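Local coordinates for lipoate-protein ligase, putative (Streptococcus pneumoniae, PDB 1VQZ) that is a putative member of the lipoate-protein ligase family, pairing a catalytic domain of the ligase A/B type with a bacterial C-terminal domain, at residues A[301-306]-A[315-320]; A[309-314]-A[334-339]. All blocks are in the same frame, centred on the assembly; numbering follows the deposited sequence.

Interaction 1 (A[301-306]-A[315-320]); sequences EDVLRG and LKALKT
Val303 and Leu304 present their methyl groups to Ala317, where two short helices, 298-304 and 311-318, pack side by side in the C-terminal alpha/beta domain of this lipoate-protein ligase homologue. The pairing illustrates how a small residue lets helices draw together: Val303 and Ala317 have their CA atoms 6.6 Å apart, and the alanine offers a low surface into which larger side chains of the other helix can settle. Two bumps use it. CD2 of Leu304 rests on CB of Ala317 at 3.9 Å, while CG2 of Val303 stays slightly farther from that methyl and leans on the rim of the same hollow, formed by the Ala317 carbonyl oxygen and the Thr320 hydroxyl. The valine gets there because CG2 lies anti to its backbone N, with CG1 turned aside (chi1 72°).

Deeper in, the branched end of Leu304 also meets Leu318, CD2 to CD2 at 4.3 Å, a looser touch between two buried leucines. Both leucines also pack on the rest of the domain, Leu304 against Val339 and Ile285, Leu318 against Ile335. At the solvent end the rim is polar but tied down. Thr320 OG1 donates to the Ala317 carbonyl oxygen at 2.6 Å, in the carbonyl plane and on a lone pair, and Thr320 N binds the same oxygen. With its hydroxyl folded back onto its own helix end, Thr320 presents OG1 to Val303 CG2 at 3.7 Å.

Interaction 2 (A[309-314]-A[334-339]); sequences YEREDV and EIAEAV
Tyr309 reaches Val339 through a single cross-segment hydrogen bond, its OH donating to the Val339 carbonyl oxygen at 2.8 Å. The acceptor lies at the ring edge near the ring plane, and the donor sits in the carbonyl plane with a C=O...O angle of 147°. The ring thus spans from the loop before helix 311-318 to the C-terminal end of helix 332-339, whose last carbonyls lack later helical donors.

The apolar part is a helix-to-helix fit around Val314. Its CG1, placed anti to the backbone N (chi1 163°), lies over Ala336, 3.8 Å from Ala336 CA, and also touches CB of Val339 at 4.0 Å. Ala336 leaves room for this approach, and its CB meets the aliphatic CD of Arg311 as well. Val314 and Val339 both also touch Ile282 of strand 281-289.

Charge enters with Arg311. Bent at chi2 and chi3, its chain lays one guanidinium face over Glu337, with Glu337 CA 3.6 Å above the plane, over its centre. NE finds its hydrogen-bond partner in the carbonyl oxygen of Val340. Glu337 runs alongside, but its OE2 is 4.5 Å from Arg311 NH2 and well out of the guanidinium plane. No N-H points at the carboxylate, so any attraction between these opposite charges is probably undirected, while the directed bonds, from Tyr309 OH and Arg311 NE, go to carbonyl oxygens at the end of the third helix and just after it.

Followed from the N terminus, the chain leaves strand 281-289, enters helix 298-304, turns into helix 311-318 and reaches helix 332-339 just before the C terminus. Interaction 1 closes the short connection between the first two helices; interaction 2 closes the longer one from the second to the third. Their segments alternate along the sequence, so the two loops cross, with helix 311-318 shared by both contacts. The contacts meet directly: Leu304 CD2 lies 3.9 Å from Val314 CG1, and Leu318 CD1 packs on Ala336 N at 3.6 Å. Together they join three consecutive helices into one layer against the C-terminal sheet.

Interaction 1 (A[301-306]-A[315-320])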
# COMPACT_ATOMS: atom_id res chain seq x y z
N GLU A 301 15.08 -6.71 9.75
CA GLU A 301 16.18 -5.89 10.29
C GLU A 301 16.49 -6.37 11.70
O GLU A 301 17.65 -6.56 12.03
CB GLU A 301 15.80 -4.41 10.31
CG GLU A 301 15.62 -3.82 8.90
CD GLU A 301 14.89 -2.47 8.87
OE1 GLU A 301 14.45 -1.97 9.94
OE2 GLU A 301 14.71 -1.94 7.76
N ASP A 302 15.46 -6.61 12.52
CA ASP A 302 15.69 -6.92 13.94
C ASP A 302 16.41 -8.26 14.14
O ASP A 302 17.29 -8.36 14.99
CB ASP A 302 14.40 -6.88 14.73
CG ASP A 302 13.85 -5.46 14.91
OD1 ASP A 302 14.54 -4.46 14.59
OD2 ASP A 302 12.69 -5.36 15.35
N VAL A 303 16.07 -9.25 13.33
CA VAL A 303 16.66 -10.57 13.42
C VAL A 303 18.07 -10.59 12.86
O VAL A 303 18.83 -11.47 13.18
CB VAL A 303 15.75 -11.69 12.75
CG1 VAL A 303 15.74 -11.63 11.24
CG2 VAL A 303 16.22 -13.09 13.16
N LEU A 304 18.43 -9.61 12.03
CA LEU A 304 19.75 -9.63 11.39
C LEU A 304 20.80 -8.87 12.17
O LEU A 304 22.00 -9.09 12.01
CB LEU A 304 19.66 -9.10 9.96
CG LEU A 304 19.01 -10.08 8.96
CD1 LEU A 304 18.96 -9.48 7.60
CD2 LEU A 304 19.68 -11.46 8.89
N ARG A 305 20.33 -7.95 13.00
CA ARG A 305 21.18 -7.16 13.87
C ARG A 305 21.98 -8.09 14.83
O ARG A 305 21.41 -8.94 15.47
CB ARG A 305 20.33 -6.15 14.64
CG ARG A 305 20.94 -4.80 14.74
CD ARG A 305 20.00 -3.79 15.38
NE ARG A 305 19.30 -2.99 14.39
CZ ARG A 305 17.99 -3.02 14.14
NH1 ARG A 305 17.18 -3.85 14.80
NH2 ARG A 305 17.51 -2.21 13.21
N GLY A 306 23.30 -7.93 14.84
CA GLY A 306 24.22 -8.75 15.64
C GLY A 306 24.62 -10.07 14.98
O GLY A 306 25.42 -10.83 15.52
N LEU A 315 21.61 -16.26 6.24
CA LEU A 315 20.60 -17.23 5.79
C LEU A 315 19.98 -18.00 6.96
O LEU A 315 18.74 -18.15 7.05
CB LEU A 315 21.20 -18.20 4.76
CG LEU A 315 20.17 -19.16 4.15
CD1 LEU A 315 18.97 -18.42 3.53
CD2 LEU A 315 20.81 -20.09 3.13
N LYS A 316 20.84 -18.51 7.84
CA LYS A 316 20.41 -19.23 9.04
C LYS A 316 19.41 -18.40 9.88
O LYS A 316 18.37 -18.88 10.31
CB LYS A 316 21.65 -19.63 9.84
CG LYS A 316 21.43 -20.68 10.85
CD LYS A 316 22.69 -21.53 11.11
CE LYS A 316 22.45 -22.50 12.28
NZ LYS A 316 23.32 -23.74 12.21
N ALA A 317 19.72 -17.12 10.06
CA ALA A 317 18.84 -16.19 10.76
C ALA A 317 17.50 -16.03 10.04
O ALA A 317 16.39 -15.99 10.66
CB ALA A 317 19.51 -14.80 10.92
N LEU A 318 17.56 -15.97 8.72
CA LEU A 318 16.34 -15.78 7.95
C LEU A 318 15.42 -17.00 8.01
O LEU A 318 14.18 -16.88 7.86
CB LEU A 318 16.66 -15.39 6.53
CG LEU A 318 17.27 -13.99 6.30
CD1 LEU A 318 17.66 -13.88 4.80
CD2 LEU A 318 16.30 -12.90 6.68
N LYS A 319 16.01 -18.18 8.18
CA LYS A 319 15.23 -19.42 8.33
C LYS A 319 14.61 -19.56 9.73
O LYS A 319 13.98 -20.58 10.01
CB LYS A 319 16.07 -20.67 8.02
CG LYS A 319 16.84 -20.57 6.74
CD LYS A 319 17.39 -21.80 6.16
CE LYS A 319 16.47 -22.36 5.08
NZ LYS A 319 15.95 -21.30 4.12
N THR A 320 14.77 -18.56 10.61
CA THR A 320 14.09 -18.54 11.91
C THR A 320 12.82 -17.67 11.89
O THR A 320 12.17 -17.48 12.91
CB THR A 320 15.00 -18.05 13.07
OG1 THR A 320 15.29 -16.66 12.89
CG2 THR A 320 16.27 -18.83 13.14

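Interaction 2 (A[309-314]-A[334-339])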
# COMPACT_ATOMS: atom_id res chain seq x y z
N TYR A 309 28.33 -11.13 9.46
CA TYR A 309 28.17 -10.67 8.10
C TYR A 309 28.80 -11.66 7.10
O TYR A 309 29.85 -11.40 6.47
CB TYR A 309 28.79 -9.28 7.93
CG TYR A 309 28.31 -8.60 6.70
CD1 TYR A 309 26.93 -8.38 6.49
CD2 TYR A 309 29.21 -8.16 5.73
CE1 TYR A 309 26.47 -7.74 5.36
CE2 TYR A 309 28.76 -7.54 4.60
CZ TYR A 309 27.38 -7.33 4.41
OH TYR A 309 26.95 -6.71 3.27
N GLU A 310 28.13 -12.81 7.01
CA GLU A 310 28.47 -13.89 6.15
C GLU A 310 27.18 -14.49 5.68
O GLU A 310 26.24 -14.64 6.47
CB GLU A 310 29.22 -14.98 6.94
CG GLU A 310 30.57 -14.54 7.51
CD GLU A 310 31.66 -14.39 6.45
OE1 GLU A 310 31.43 -14.79 5.28
OE2 GLU A 310 32.75 -13.89 6.80
N ARG A 311 27.13 -14.84 4.39
CA ARG A 311 25.93 -15.42 3.75
C ARG A 311 25.34 -16.55 4.58
O ARG A 311 24.15 -16.55 4.84
CB ARG A 311 26.28 -15.94 2.34
CG ARG A 311 25.06 -16.30 1.45
CD ARG A 311 24.36 -15.01 0.86
NE ARG A 311 25.13 -14.38 -0.22
CZ ARG A 311 25.09 -14.73 -1.51
NH1 ARG A 311 24.29 -15.70 -1.94
NH2 ARG A 311 25.83 -14.08 -2.40
N GLU A 312 26.16 -17.49 5.03
CA GLU A 312 25.64 -18.64 5.80
C GLU A 312 24.88 -18.22 7.05
O GLU A 312 23.83 -18.79 7.37
CB GLU A 312 26.76 -19.58 6.21
N ASP A 313 25.42 -17.24 7.78
CA ASP A 313 24.84 -16.90 9.08
C ASP A 313 23.61 -16.08 8.88
O ASP A 313 22.66 -16.18 9.64
CB ASP A 313 25.86 -16.16 9.99
CG ASP A 313 27.10 -16.99 10.27
OD1 ASP A 313 27.97 -17.08 9.38
OD2 ASP A 313 27.23 -17.51 11.39
N VAL A 314 23.64 -15.23 7.85
CA VAL A 314 22.48 -14.40 7.52
C VAL A 314 21.32 -15.30 7.12
O VAL A 314 20.17 -15.12 7.60
CB VAL A 314 22.81 -13.36 6.42
CG1 VAL A 314 21.54 -12.80 5.77
CG2 VAL A 314 23.72 -12.23 6.99
N GLU A 334 17.54 -15.52 -1.62
CA GLU A 334 17.60 -14.28 -2.37
C GLU A 334 17.80 -13.08 -1.43
O GLU A 334 18.59 -12.21 -1.73
CB GLU A 334 16.33 -14.11 -3.24
CG GLU A 334 16.32 -14.99 -4.48
CD GLU A 334 14.98 -15.03 -5.23
OE1 GLU A 334 13.88 -15.08 -4.61
OE2 GLU A 334 15.02 -15.07 -6.47
N ILE A 335 17.07 -13.01 -0.32
CA ILE A 335 17.26 -11.92 0.64
C ILE A 335 18.67 -11.94 1.25
O ILE A 335 19.31 -10.87 1.32
CB ILE A 335 16.17 -11.92 1.77
CG1 ILE A 335 14.81 -11.62 1.16
CG2 ILE A 335 16.47 -10.87 2.83
CD1 ILE A 335 14.76 -10.30 0.43
N ALA A 336 19.17 -13.13 1.62
CA ALA A 336 20.56 -13.25 2.09
C ALA A 336 21.55 -12.66 1.10
O ALA A 336 22.52 -11.97 1.48
CB ALA A 336 20.92 -14.69 2.35
N GLU A 337 21.31 -12.93 -0.18
CA GLU A 337 22.18 -12.45 -1.25
C GLU A 337 22.15 -10.90 -1.32
O GLU A 337 23.17 -10.26 -1.43
CB GLU A 337 21.79 -13.08 -2.58
CG GLU A 337 22.76 -12.80 -3.69
CD GLU A 337 22.39 -13.48 -5.02
OE1 GLU A 337 21.33 -14.17 -5.09
OE2 GLU A 337 23.17 -13.30 -5.98
N ALA A 338 20.96 -10.33 -1.20
CA ALA A 338 20.81 -8.87 -1.08
C ALA A 338 21.59 -8.30 0.13
O ALA A 338 22.28 -7.28 0.04
CB ALA A 338 19.34 -8.51 -1.00
N VAL A 339 21.52 -8.99 1.26
CA VAL A 339 22.17 -8.52 2.47
C VAL A 339 23.69 -8.60 2.36
O VAL A 339 24.39 -7.68 2.79
CB VAL A 339 21.64 -9.30 3.74
CG1 VAL A 339 22.44 -8.93 5.01
CG2 VAL A 339 20.17 -8.97 3.99